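Ribosomal RNA small subunit methyltransferase D (Haemophilus influenzae, PDB 2IFT) probably methylates N2 of guanine 966 in 16S ribosomal RNA of the assembled 30S particle, using S-adenosyl-L-methionine as methyl donor. Local coordinates at residues 55-60 and 126-131; 79-84 and 106-111; 114-119 and 150-155; 146-151 and 172-177. All coordinates share one frame; numbering follows the deposited sequence.

Contact 1 of 4, residues 55-60 and 126-131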
loop_
_atom_site.group_PDB
_atom_site.type_symbol
_atom_site.label_atom_id
_atom_site.label_comp_id
_atom_site.label_asym_id
_atom_site.label_seq_id
_atom_site.Cartn_x
_atom_site.Cartn_y
_atom_site.Cartn_z
ATOM N N SER A 55 3.998 5.265 11.525
ATOM C CA SER A 55 3.843 4.070 10.713
ATOM C C SER A 55 4.545 4.165 9.363
ATOM O O SER A 55 4.480 5.188 8.677
ATOM C CB SER A 55 2.360 3.755 10.516
ATOM O OG SER A 55 1.748 4.752 9.731
ATOM N N GLU A 56 5.237 3.090 9.007
ATOM C CA GLU A 56 5.953 3.021 7.743
ATOM C C GLU A 56 5.121 2.177 6.784
ATOM O O GLU A 56 4.696 1.065 7.119
ATOM C CB GLU A 56 7.339 2.414 7.959
ATOM C CG GLU A 56 8.184 3.222 8.945
ATOM C CD GLU A 56 9.648 2.834 8.936
ATOM O OE1 GLU A 56 9.974 1.704 9.364
ATOM O OE2 GLU A 56 10.478 3.661 8.491
ATOM N N CYS A 57 4.887 2.717 5.593
ATOM C CA CYS A 57 4.063 2.045 4.602
ATOM C C CYS A 57 4.751 1.595 3.321
ATOM O O CYS A 57 5.800 2.113 2.921
ATOM C CB CYS A 57 2.901 2.951 4.217
ATOM S SG CYS A 57 2.128 3.744 5.630
ATOM N N LEU A 58 4.106 0.626 2.685
ATOM C CA LEU A 58 4.532 0.076 1.422
ATOM C C LEU A 58 3.327 0.142 0.486
ATOM O O LEU A 58 2.260 -0.378 0.800
ATOM C CB LEU A 58 4.964 -1.387 1.572
ATOM C CG LEU A 58 5.152 -2.111 0.221
ATOM C CD1 LEU A 58 6.229 -1.399 -0.597
ATOM C CD2 LEU A 58 5.539 -3.569 0.442
ATOM N N ASP A 59 3.482 0.827 -0.640
ATOM C CA ASP A 59 2.420 0.884 -1.626
ATOM C C ASP A 59 3.027 -0.047 -2.656
ATOM O O ASP A 59 3.870 0.362 -3.475
ATOM C CB ASP A 59 2.228 2.291 -2.204
ATOM C CG ASP A 59 0.947 2.399 -3.031
ATOM O OD1 ASP A 59 0.460 1.349 -3.493
ATOM O OD2 ASP A 59 0.427 3.513 -3.234
ATOM N N GLY A 60 2.611 -1.310 -2.566
ATOM C CA GLY A 60 3.133 -2.378 -3.404
ATOM C C GLY A 60 3.184 -2.203 -4.898
ATOM O O GLY A 60 4.187 -2.539 -5.528
ATOM N N PHE A 126 7.568 -2.737 7.334
ATOM C CA PHE A 126 6.271 -2.093 7.225
ATOM C C PHE A 126 5.165 -2.318 8.245
ATOM O O PHE A 126 4.894 -3.448 8.660
ATOM C CB PHE A 126 5.727 -2.382 5.825
ATOM C CG PHE A 126 6.731 -2.154 4.733
ATOM C CD1 PHE A 126 7.237 -3.221 4.001
ATOM C CD2 PHE A 126 7.178 -0.862 4.436
ATOM C CE1 PHE A 126 8.185 -3.010 2.978
ATOM C CE2 PHE A 126 8.121 -0.641 3.420
ATOM C CZ PHE A 126 8.624 -1.722 2.692
ATOM N N ASP A 127 4.530 -1.206 8.615
ATOM C CA ASP A 127 3.406 -1.163 9.552
ATOM C C ASP A 127 2.122 -1.239 8.733
ATOM O O ASP A 127 1.089 -1.713 9.213
ATOM C CB ASP A 127 3.396 0.158 10.330
ATOM C CG ASP A 127 4.557 0.288 11.287
ATOM O OD1 ASP A 127 4.522 -0.369 12.349
ATOM O OD2 ASP A 127 5.509 1.039 10.977
ATOM N N VAL A 128 2.187 -0.748 7.494
ATOM C CA VAL A 128 1.020 -0.758 6.612
ATOM C C VAL A 128 1.385 -1.120 5.171
ATOM O O VAL A 128 2.384 -0.636 4.632
ATOM C CB VAL A 128 0.301 0.622 6.628
ATOM C CG1 VAL A 128 -0.958 0.568 5.773
ATOM C CG2 VAL A 128 -0.058 1.004 8.055
ATOM N N VAL A 129 0.567 -1.967 4.548
ATOM C CA VAL A 129 0.820 -2.394 3.173
ATOM C C VAL A 129 -0.416 -2.326 2.283
ATOM O O VAL A 129 -1.484 -2.818 2.662
ATOM C CB VAL A 129 1.345 -3.843 3.132
ATOM C CG1 VAL A 129 1.541 -4.284 1.695
ATOM C CG2 VAL A 129 2.654 -3.953 3.904
ATOM N N PHE A 130 -0.254 -1.715 1.106
ATOM C CA PHE A 130 -1.315 -1.580 0.110
ATOM C C PHE A 130 -0.977 -2.474 -1.083
ATOM O O PHE A 130 0.031 -2.252 -1.768
ATOM C CB PHE A 130 -1.426 -0.135 -0.406
ATOM C CG PHE A 130 -1.600 0.895 0.670
ATOM C CD1 PHE A 130 -0.553 1.745 1.003
ATOM C CD2 PHE A 130 -2.803 1.005 1.363
ATOM C CE1 PHE A 130 -0.694 2.700 2.016
ATOM C CE2 PHE A 130 -2.957 1.955 2.373
ATOM C CZ PHE A 130 -1.890 2.807 2.700
ATOM N N LEU A 131 -1.804 -3.484 -1.322
ATOM C CA LEU A 131 -1.611 -4.396 -2.442
ATOM C C LEU A 131 -2.810 -4.361 -3.380
ATOM O O LEU A 131 -3.828 -5.011 -3.114
ATOM C CB LEU A 131 -1.441 -5.828 -1.950
ATOM C CG LEU A 131 -0.191 -6.197 -1.177
ATOM C CD1 LEU A 131 -0.297 -7.642 -0.764
ATOM C CD2 LEU A 131 1.040 -5.969 -2.032
#

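Contact 2 of 4, residues 79-84 and 106-111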
loop_
_atom_site.group_PDB
_atom_site.type_symbol
_atom_site.label_atom_id
_atom_site.label_comp_id
_atom_site.label_asym_id
_atom_site.label_seq_id
_atom_site.Cartn_x
_atom_site.Cartn_y
_atom_site.Cartn_z
ATOM N N VAL A 79 6.466 6.339 3.553
ATOM C CA VAL A 79 5.798 5.581 2.516
ATOM C C VAL A 79 6.837 5.260 1.452
ATOM O O VAL A 79 7.599 6.127 1.028
ATOM C CB VAL A 79 4.652 6.373 1.863
ATOM C CG1 VAL A 79 4.030 5.553 0.750
ATOM C CG2 VAL A 79 3.608 6.731 2.903
ATOM N N THR A 80 6.883 3.996 1.059
ATOM C CA THR A 80 7.794 3.535 0.034
ATOM C C THR A 80 6.897 3.102 -1.117
ATOM O O THR A 80 5.941 2.346 -0.912
ATOM C CB THR A 80 8.607 2.339 0.522
ATOM O OG1 THR A 80 9.370 2.733 1.663
ATOM C CG2 THR A 80 9.546 1.839 -0.565
ATOM N N PHE A 81 7.187 3.609 -2.313
ATOM C CA PHE A 81 6.406 3.280 -3.498
ATOM C C PHE A 81 7.177 2.326 -4.405
ATOM O O PHE A 81 8.303 2.618 -4.793
ATOM C CB PHE A 81 6.080 4.540 -4.312
ATOM C CG PHE A 81 5.386 5.627 -3.531
ATOM C CD1 PHE A 81 6.094 6.420 -2.628
ATOM C CD2 PHE A 81 4.036 5.893 -3.742
ATOM C CE1 PHE A 81 5.462 7.472 -1.952
ATOM C CE2 PHE A 81 3.398 6.935 -3.072
ATOM C CZ PHE A 81 4.112 7.727 -2.179
ATOM N N LEU A 82 6.570 1.184 -4.722
ATOM C CA LEU A 82 7.180 0.208 -5.615
ATOM C C LEU A 82 6.479 0.301 -6.964
ATOM O O LEU A 82 5.254 0.164 -7.057
ATOM C CB LEU A 82 7.041 -1.207 -5.048
ATOM C CG LEU A 82 8.281 -1.714 -4.304
ATOM C CD1 LEU A 82 9.435 -1.890 -5.292
ATOM C CD2 LEU A 82 8.667 -0.731 -3.208
ATOM N N GLU A 83 7.252 0.543 -8.012
ATOM C CA GLU A 83 6.679 0.688 -9.345
ATOM C C GLU A 83 7.644 0.226 -10.431
ATOM O O GLU A 83 8.741 0.752 -10.550
ATOM C CB GLU A 83 6.290 2.155 -9.567
ATOM C CG GLU A 83 5.659 2.440 -10.909
ATOM C CD GLU A 83 4.522 1.491 -11.225
ATOM O OE1 GLU A 83 3.541 1.453 -10.444
ATOM O OE2 GLU A 83 4.614 0.788 -12.259
ATOM N N LEU A 84 7.207 -0.759 -11.214
ATOM C CA LEU A 84 7.996 -1.346 -12.298
ATOM C C LEU A 84 8.159 -0.413 -13.498
ATOM O O LEU A 84 9.262 -0.238 -14.018
ATOM C CB LEU A 84 7.333 -2.636 -12.793
ATOM C CG LEU A 84 8.226 -3.718 -13.412
ATOM C CD1 LEU A 84 7.400 -4.565 -14.359
ATOM C CD2 LEU A 84 9.396 -3.104 -14.144
ATOM N N ALA A 106 9.354 9.843 2.001
ATOM C CA ALA A 106 8.842 9.075 0.863
ATOM C C ALA A 106 9.978 8.558 -0.007
ATOM O O ALA A 106 10.963 9.259 -0.240
ATOM C CB ALA A 106 7.906 9.933 0.030
ATOM N N GLU A 107 9.838 7.329 -0.491
ATOM C CA GLU A 107 10.858 6.726 -1.339
ATOM C C GLU A 107 10.242 5.960 -2.500
ATOM O O GLU A 107 9.244 5.269 -2.334
ATOM C CB GLU A 107 11.729 5.780 -0.514
ATOM C CG GLU A 107 12.666 4.936 -1.346
ATOM C CD GLU A 107 13.580 4.074 -0.508
ATOM O OE1 GLU A 107 13.134 3.566 0.548
ATOM O OE2 GLU A 107 14.743 3.891 -0.916
ATOM N N VAL A 108 10.851 6.078 -3.674
ATOM C CA VAL A 108 10.365 5.392 -4.867
ATOM C C VAL A 108 11.393 4.363 -5.326
ATOM O O VAL A 108 12.531 4.711 -5.637
ATOM C CB VAL A 108 10.112 6.390 -6.033
ATOM C CG1 VAL A 108 9.633 5.640 -7.284
ATOM C CG2 VAL A 108 9.075 7.428 -5.619
ATOM N N ILE A 109 10.993 3.094 -5.347
ATOM C CA ILE A 109 11.875 2.022 -5.790
ATOM C C ILE A 109 11.296 1.480 -7.084
ATOM O O ILE A 109 10.185 0.956 -7.095
ATOM C CB ILE A 109 11.958 0.887 -4.750
ATOM C CG1 ILE A 109 12.577 1.421 -3.455
ATOM C CG2 ILE A 109 12.792 -0.271 -5.304
ATOM C CD1 ILE A 109 12.706 0.392 -2.358
ATOM N N ASN A 110 12.049 1.628 -8.169
ATOM C CA ASN A 110 11.614 1.184 -9.489
ATOM C C ASN A 110 11.799 -0.326 -9.682
ATOM O O ASN A 110 12.753 -0.781 -10.317
ATOM C CB ASN A 110 12.377 1.973 -10.570
ATOM C CG ASN A 110 11.965 1.595 -11.987
ATOM O OD1 ASN A 110 10.778 1.487 -12.296
ATOM N ND2 ASN A 110 12.947 1.405 -12.857
ATOM N N GLN A 111 10.874 -1.093 -9.115
ATOM C CA GLN A 111 10.880 -2.546 -9.214
ATOM C C GLN A 111 9.470 -3.074 -9.056
ATOM O O GLN A 111 8.589 -2.404 -8.501
ATOM C CB GLN A 111 11.703 -3.186 -8.096
ATOM C CG GLN A 111 13.198 -3.144 -8.227
ATOM C CD GLN A 111 13.872 -3.826 -7.052
ATOM O OE1 GLN A 111 13.546 -4.972 -6.715
ATOM N NE2 GLN A 111 14.816 -3.131 -6.420
#

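Contact 3 of 4, residues 114-119 and 150-155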
loop_
_atom_site.group_PDB
_atom_site.type_symbol
_atom_site.label_atom_id
_atom_site.label_comp_id
_atom_site.label_asym_id
_atom_site.label_seq_id
_atom_site.Cartn_x
_atom_site.Cartn_y
_atom_site.Cartn_z
ATOM N N LEU A 114 6.799 -8.108 -6.970
ATOM C CA LEU A 114 6.927 -9.554 -7.072
ATOM C C LEU A 114 8.383 -9.987 -6.952
ATOM O O LEU A 114 8.666 -11.096 -6.499
ATOM C CB LEU A 114 6.333 -10.043 -8.397
ATOM C CG LEU A 114 4.825 -9.780 -8.504
ATOM C CD1 LEU A 114 4.311 -10.205 -9.873
ATOM C CD2 LEU A 114 4.098 -10.537 -7.395
ATOM N N ASP A 115 9.309 -9.121 -7.353
ATOM C CA ASP A 115 10.721 -9.470 -7.255
ATOM C C ASP A 115 11.388 -8.766 -6.090
ATOM O O ASP A 115 12.217 -9.357 -5.401
ATOM C CB ASP A 115 11.466 -9.161 -8.566
ATOM C CG ASP A 115 11.143 -10.164 -9.670
ATOM O OD1 ASP A 115 11.089 -11.377 -9.374
ATOM O OD2 ASP A 115 10.952 -9.750 -10.830
ATOM N N PHE A 116 11.022 -7.509 -5.867
ATOM C CA PHE A 116 11.584 -6.737 -4.765
ATOM C C PHE A 116 11.398 -7.462 -3.426
ATOM O O PHE A 116 12.323 -7.536 -2.619
ATOM C CB PHE A 116 10.914 -5.354 -4.699
ATOM C CG PHE A 116 11.168 -4.599 -3.412
ATOM C CD1 PHE A 116 10.187 -4.527 -2.427
ATOM C CD2 PHE A 116 12.364 -3.919 -3.210
ATOM C CE1 PHE A 116 10.390 -3.775 -1.258
ATOM C CE2 PHE A 116 12.581 -3.166 -2.044
ATOM C CZ PHE A 116 11.588 -3.096 -1.069
ATOM N N LEU A 117 10.196 -7.993 -3.212
ATOM C CA LEU A 117 9.857 -8.691 -1.977
ATOM C C LEU A 117 10.485 -10.081 -1.806
ATOM O O LEU A 117 10.284 -10.712 -0.778
ATOM C CB LEU A 117 8.326 -8.802 -1.843
ATOM C CG LEU A 117 7.509 -7.504 -1.727
ATOM C CD1 LEU A 117 6.030 -7.844 -1.706
ATOM C CD2 LEU A 117 7.892 -6.744 -0.456
ATOM N N LYS A 118 11.235 -10.559 -2.795
ATOM C CA LYS A 118 11.870 -11.880 -2.676
ATOM C C LYS A 118 13.140 -11.813 -1.832
ATOM O O LYS A 118 13.697 -12.844 -1.452
ATOM C CB LYS A 118 12.227 -12.452 -4.051
ATOM C CG LYS A 118 11.047 -12.848 -4.907
ATOM C CD LYS A 118 11.522 -13.335 -6.271
ATOM C CE LYS A 118 10.350 -13.739 -7.141
ATOM N NZ LYS A 118 9.589 -14.835 -6.495
ATOM N N GLN A 119 13.592 -10.599 -1.536
ATOM C CA GLN A 119 14.791 -10.396 -0.735
ATOM C C GLN A 119 14.503 -10.540 0.769
ATOM O O GLN A 119 13.825 -9.699 1.351
ATOM C CB GLN A 119 15.357 -9.010 -1.043
ATOM C CG GLN A 119 16.567 -8.624 -0.230
ATOM C CD GLN A 119 17.052 -7.238 -0.565
ATOM O OE1 GLN A 119 17.800 -7.032 -1.530
ATOM N NE2 GLN A 119 16.618 -6.266 0.222
ATOM N N ASN A 150 9.379 -13.509 3.654
ATOM C CA ASN A 150 10.607 -12.773 3.866
ATOM C C ASN A 150 10.710 -11.700 4.938
ATOM O O ASN A 150 11.441 -10.726 4.776
ATOM C CB ASN A 150 11.101 -12.253 2.513
ATOM C CG ASN A 150 11.339 -13.387 1.515
ATOM O OD1 ASN A 150 12.056 -14.341 1.810
ATOM N ND2 ASN A 150 10.731 -13.290 0.338
ATOM N N ASN A 151 9.978 -11.882 6.033
ATOM C CA ASN A 151 10.097 -10.998 7.189
ATOM C C ASN A 151 9.951 -9.504 6.885
ATOM O O ASN A 151 10.756 -8.699 7.343
ATOM C CB ASN A 151 11.474 -11.279 7.818
ATOM C CG ASN A 151 11.607 -10.760 9.240
ATOM O OD1 ASN A 151 10.682 -10.864 10.038
ATOM N ND2 ASN A 151 12.782 -10.226 9.570
ATOM N N TRP A 152 8.921 -9.129 6.135
ATOM C CA TRP A 152 8.723 -7.732 5.767
ATOM C C TRP A 152 7.818 -6.968 6.708
ATOM O O TRP A 152 7.958 -5.753 6.872
ATOM C CB TRP A 152 8.107 -7.623 4.376
ATOM C CG TRP A 152 9.024 -7.959 3.280
ATOM C CD1 TRP A 152 9.123 -9.150 2.633
ATOM C CD2 TRP A 152 10.016 -7.100 2.708
ATOM N NE1 TRP A 152 10.116 -9.090 1.690
ATOM C CE2 TRP A 152 10.680 -7.843 1.715
ATOM C CE3 TRP A 152 10.405 -5.770 2.945
ATOM C CZ2 TRP A 152 11.720 -7.305 0.947
ATOM C CZ3 TRP A 152 11.444 -5.231 2.181
ATOM C CH2 TRP A 152 12.087 -6.000 1.194
ATOM N N LEU A 153 6.887 -7.695 7.313
ATOM C CA LEU A 153 5.896 -7.106 8.185
ATOM C C LEU A 153 6.227 -7.008 9.641
ATOM O O LEU A 153 6.714 -7.947 10.262
ATOM C CB LEU A 153 4.585 -7.860 8.043
ATOM C CG LEU A 153 4.051 -7.843 6.611
ATOM C CD1 LEU A 153 2.830 -8.724 6.553
ATOM C CD2 LEU A 153 3.723 -6.412 6.168
ATOM N N LYS A 154 5.924 -5.843 10.183
ATOM C CA LYS A 154 6.141 -5.584 11.582
ATOM C C LYS A 154 4.887 -6.078 12.285
ATOM O O LYS A 154 3.805 -6.159 11.681
ATOM C CB LYS A 154 6.354 -4.097 11.764
ATOM C CG LYS A 154 7.529 -3.622 10.932
ATOM C CD LYS A 154 7.750 -2.142 11.049
ATOM C CE LYS A 154 7.689 -1.694 12.482
ATOM N NZ LYS A 154 8.344 -0.379 12.615
ATOM N N PRO A 155 5.007 -6.425 13.568
ATOM C CA PRO A 155 3.842 -6.916 14.300
ATOM C C PRO A 155 2.631 -5.990 14.215
ATOM O O PRO A 155 2.755 -4.768 14.287
ATOM C CB PRO A 155 4.384 -7.097 15.726
ATOM C CG PRO A 155 5.527 -6.104 15.810
ATOM C CD PRO A 155 6.176 -6.284 14.456
#

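Contact 4 of 4, residues 146-151 and 172-177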
loop_
_atom_site.group_PDB
_atom_site.type_symbol
_atom_site.label_atom_id
_atom_site.label_comp_id
_atom_site.label_asym_id
_atom_site.label_seq_id
_atom_site.Cartn_x
_atom_site.Cartn_y
_atom_site.Cartn_z
ATOM N N LEU A 146 5.151 -13.608 -0.245
ATOM C CA LEU A 146 6.480 -13.037 -0.051
ATOM C C LEU A 146 6.578 -12.154 1.201
ATOM O O LEU A 146 7.563 -12.215 1.935
ATOM C CB LEU A 146 6.877 -12.253 -1.296
ATOM C CG LEU A 146 6.971 -13.111 -2.570
ATOM C CD1 LEU A 146 7.142 -12.216 -3.796
ATOM C CD2 LEU A 146 8.141 -14.093 -2.449
ATOM N N LEU A 147 5.567 -11.326 1.444
ATOM C CA LEU A 147 5.571 -10.484 2.636
ATOM C C LEU A 147 5.801 -11.367 3.854
ATOM O O LEU A 147 6.655 -11.078 4.689
ATOM C CB LEU A 147 4.234 -9.752 2.792
ATOM C CG LEU A 147 3.998 -8.522 1.914
ATOM C CD1 LEU A 147 2.569 -8.050 2.090
ATOM C CD2 LEU A 147 4.982 -7.416 2.287
ATOM N N CYS A 148 5.029 -12.449 3.943
ATOM C CA CYS A 148 5.129 -13.394 5.060
ATOM C C CYS A 148 6.435 -14.165 5.074
ATOM O O CYS A 148 7.097 -14.285 6.104
ATOM C CB CYS A 148 3.984 -14.404 5.007
ATOM S SG CYS A 148 2.466 -13.868 5.809
ATOM N N GLU A 149 6.788 -14.703 3.917
ATOM C CA GLU A 149 7.994 -15.494 3.771
ATOM C C GLU A 149 9.267 -14.751 4.111
ATOM O O GLU A 149 10.128 -15.280 4.795
ATOM C CB GLU A 149 8.094 -15.996 2.337
ATOM C CG GLU A 149 8.306 -17.487 2.203
ATOM C CD GLU A 149 7.802 -18.008 0.867
ATOM O OE1 GLU A 149 8.335 -17.577 -0.184
ATOM O OE2 GLU A 149 6.864 -18.842 0.870
ATOM N N ASN A 150 9.379 -13.509 3.654
ATOM C CA ASN A 150 10.607 -12.773 3.866
ATOM C C ASN A 150 10.710 -11.700 4.938
ATOM O O ASN A 150 11.441 -10.726 4.776
ATOM C CB ASN A 150 11.101 -12.253 2.513
ATOM C CG ASN A 150 11.339 -13.387 1.515
ATOM O OD1 ASN A 150 12.056 -14.341 1.810
ATOM N ND2 ASN A 150 10.731 -13.290 0.338
ATOM N N ASN A 151 9.978 -11.882 6.033
ATOM C CA ASN A 151 10.097 -10.998 7.189
ATOM C C ASN A 151 9.951 -9.504 6.885
ATOM O O ASN A 151 10.756 -8.699 7.343
ATOM C CB ASN A 151 11.474 -11.279 7.818
ATOM C CG ASN A 151 11.607 -10.760 9.240
ATOM O OD1 ASN A 151 10.682 -10.864 10.038
ATOM N ND2 ASN A 151 12.782 -10.226 9.570
ATOM N N PRO A 172 -3.383 -16.099 5.227
ATOM C CA PRO A 172 -2.112 -16.711 5.627
ATOM C C PRO A 172 -2.458 -17.024 7.074
ATOM O O PRO A 172 -3.192 -16.253 7.694
ATOM C CB PRO A 172 -1.122 -15.554 5.528
ATOM C CG PRO A 172 -1.674 -14.730 4.412
ATOM C CD PRO A 172 -3.172 -14.723 4.750
ATOM N N GLU A 173 -1.971 -18.113 7.646
ATOM C CA GLU A 173 -2.377 -18.414 9.016
ATOM C C GLU A 173 -1.921 -17.516 10.163
ATOM O O GLU A 173 -2.482 -17.599 11.252
ATOM C CB GLU A 173 -2.016 -19.843 9.353
ATOM C CG GLU A 173 -0.565 -20.132 9.263
ATOM C CD GLU A 173 -0.260 -21.367 10.039
ATOM O OE1 GLU A 173 -0.835 -22.421 9.693
ATOM O OE2 GLU A 173 0.525 -21.285 11.006
ATOM N N ASN A 174 -0.911 -16.680 9.952
ATOM C CA ASN A 174 -0.447 -15.785 11.019
ATOM C C ASN A 174 -1.156 -14.435 10.846
ATOM O O ASN A 174 -0.779 -13.416 11.446
ATOM C CB ASN A 174 1.073 -15.626 10.921
ATOM C CG ASN A 174 1.531 -15.387 9.494
ATOM O OD1 ASN A 174 0.899 -15.869 8.545
ATOM N ND2 ASN A 174 2.637 -14.657 9.327
ATOM N N TRP A 175 -2.195 -14.443 10.012
ATOM C CA TRP A 175 -2.977 -13.240 9.737
ATOM C C TRP A 175 -4.435 -13.401 10.161
ATOM O O TRP A 175 -4.930 -14.518 10.297
ATOM C CB TRP A 175 -2.935 -12.908 8.242
ATOM C CG TRP A 175 -1.632 -12.341 7.758
ATOM C CD1 TRP A 175 -0.419 -12.424 8.379
ATOM C CD2 TRP A 175 -1.396 -11.682 6.502
ATOM N NE1 TRP A 175 0.556 -11.866 7.591
ATOM C CE2 TRP A 175 -0.011 -11.402 6.436
ATOM C CE3 TRP A 175 -2.218 -11.303 5.430
ATOM C CZ2 TRP A 175 0.573 -10.762 5.330
ATOM C CZ3 TRP A 175 -1.635 -10.666 4.329
ATOM C CH2 TRP A 175 -0.251 -10.402 4.291
ATOM N N THR A 176 -5.120 -12.282 10.384
ATOM C CA THR A 176 -6.534 -12.332 10.744
ATOM C C THR A 176 -7.232 -11.403 9.773
ATOM O O THR A 176 -6.739 -10.310 9.498
ATOM C CB THR A 176 -6.818 -11.811 12.182
ATOM O OG1 THR A 176 -5.828 -12.313 13.088
ATOM C CG2 THR A 176 -8.196 -12.287 12.653
ATOM N N LEU A 177 -8.367 -11.839 9.244
ATOM C CA LEU A 177 -9.131 -11.019 8.316
ATOM C C LEU A 177 -10.050 -10.110 9.134
ATOM O O LEU A 177 -10.955 -10.586 9.822
ATOM C CB LEU A 177 -9.963 -11.906 7.391
ATOM C CG LEU A 177 -10.832 -11.115 6.410
ATOM C CD1 LEU A 177 -9.920 -10.295 5.506
ATOM C CD2 LEU A 177 -11.721 -12.056 5.590
#

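Contact 1 of 4, residues 55-60 and 126-131
The central parallel strand pair of the seven-stranded sheet joins Cys57, Leu58 and Asp59 to Val128, Val129 and Phe130, the short axes running 4.7 Å apart. Three regular backbone bonds hold the later part: Leu58 N to Val128 O, Phe130 N to Leu58 O and Gly60 N to Phe130 O. The start is irregular, because the chain turns a corner at Asp127 and Glu56 O takes two donors, Asp127 N at 2.7 Å and Val128 N at 3.1 Å. The Asp127 carboxylate closes this end: OD2 receives the Glu56 N-H on its anti side at 2.9 Å, almost straight at 170°. Lys154 NZ forms a long, weak ion pair with the same oxygen.

On one face of the sheet the Phe126 ring turns one face to Leu58. Leu58 CB stands over the ring centre, a CH-pi contact 3.5 Å from the centroid. A chi1 of 168° sets Leu58 CG opposite its backbone N and lays CD2 along the ring, 3.7 Å from Phe126 CE1. On the other face Cys57 SG packs on Val128 CB at 3.8 Å. Asp59, on that same face, sends OD2 to the backbone N of Gly68.

Neighbouring first and fourth strands of this kind are the centre of the Rossmann-like class I methyltransferase fold; in relatives, the loops following them line the cofactor and substrate sites.

Contact 2 of 4, residues 79-84 and 106-111
With chi1 at -55°, Phe81 has its CG beside the backbone N, and this swings the ring across toward the neighbouring strand, where its edge meets Ala106 and Glu107. Ala106 CB lies in the ring plane 4.0 Å from Phe81 CE1, and Glu107 O reaches the same edge 3.4 Å from Phe81 CD1. Val79 CG1, from the ring's own strand, covers one face near the rim. Leu82 has an unusual chi1 of -98°, well off a staggered position. The turn brings CD1 over the neighbouring strand and the turn that follows it, 3.7 Å from Ile109 CG2 and 3.4 Å from Gln111 O, and the Leu82 and Ile109 side chains run side by side. Thr80 CG2 adds to that patch, touching Ile109 CD1 at 3.9 Å.

The backbones beneath are parallel and in plain register from Val79 with Ala106 to Leu82 with Ile109. Glu107 N binds Val79 O, Phe81 N binds Glu107 O at 2.6 Å, and Ile109 N binds Phe81 O. Ile109 O then takes two donors from opposite faces of its plane, Glu83 N at 3.1 Å and Gln111 N of its own segment at 3.0 Å; the latter bond belongs to an inverse gamma turn centred on Asn110.

Phe81, Ala106 and Val108 pack on helix 86-98, which connects the two strands as a beta-alpha-beta crossover, and helix 66-73 adds Leu72. On the opposite face Leu82 and Ile109 meet Phe116 of helix 113-116, while strand 56-59 flanks Thr80 and Leu82 on the inner side.

Contact 3 of 4, residues 114-119 and 150-155
Phe116 to Gln119 form a type I turn where helix 113-116 ends, and this turn faces Asn150 and Trp152 just past the end of helix 139-149. Leu117 O is the polar centre, gripped by two side-chain donors through bent bonds. Asn150 ND2 meets it on a lone pair in the carbonyl plane at 2.8 Å, with an N-H...O angle of 139°, and Trp152 NE1 comes in at 3.0 Å with the donor tilted 32° from that plane. Together they tie down a carbonyl that lies beyond the last turn of its helix.

The indole also carries the apolar half. Trp152 CG sits beside the backbone N, chi1 -72°, which directs the ring at Leu117. Leu117 CD2 stands over the five-membered ring, 3.7 Å from its centroid, a clear CH-pi contact. At the far end of the indole, Trp152 CH2 touches Phe116 CZ at 3.7 Å, the two ring systems meeting obliquely. Gln119 O approaches Trp152 CZ2 to 3.2 Å.

His125 meets Trp152 edge-to-face, and Leu146 packs on Leu117. The end of helix 113-116 and its type I turn are thus fastened to the connection from helix 139-149 to strand 153-154, on the flank of the Rossmann-like methyltransferase domain.

Contact 4 of 4, residues 146-151 and 172-177
The indole of Trp175 meets Leu147 CD1 at its edge, 4.3 Å from CH2, and Cys148 SG near its nitrogen corner. One face carries Pro172 CG, 3.6 Å above the plane and displaced toward the rim; Leu153 CD1 lies on the side of the plane away from Pro172. The sulfur stands on the proline side but farther out: SG is 3.9 Å from the centroid of the five-membered ring and 43° off its normal, an oblique sulfur-aromatic contact. Its nearest ring atom is NE1 at 3.3 Å, followed by CE2 at 3.6 Å.

Cys148 lies in the last turn of helix 139-149, and its side chain is directed at the turn formed by Pro172 to Trp175. That type I turn, with Trp175 N bonded to Pro172 O, brings three side chains round one sulfur. Pro172 CB touches SG at 4.0 Å. Asn174 holds its CG between its own backbone N and carbonyl carbon, chi1 45°, which lets ND2 reach SG at 3.6 Å in a weak hydrogen bond with an angle of 148°.

Ile144 of the same helix and Tyr191 of strand 186-193 also touch the indole, so the start of the edge strand 175-183 is packed against the end of the helix.

Chemically the contact rests on dispersion and on a polarisable sulfur. With a single weak hydrogen bond and no charged pair between the segments, shape and the placing of the cysteine probably count for more here than directional polar bonding.

In the fold
Contact 1 is the buried core, about 5 Å from the chain centre to its own centre, while contacts 2, 3 and 4 lie 10 to 15 Å out and are partly buried. Contacts 1 and 2 are both parallel strand pairs of one sheet, joined because strands 56-59 and 78-82 are neighbours, and backbone bonds between strands dominate both. Contacts 3 and 4 share Asn150 and Asn151 and work from the end of helix 139-149 in two directions; each relies on a tryptophan, with two side-chain donors on one carbonyl in contact 3 and sulfur packing in contact 4. Phe116 links contact 3 to contact 2, Leu147 links contact 4 to contact 1, and probable backbone bonds of Phe126 with Trp152 and Lys154 tie contact 3 to contact 1.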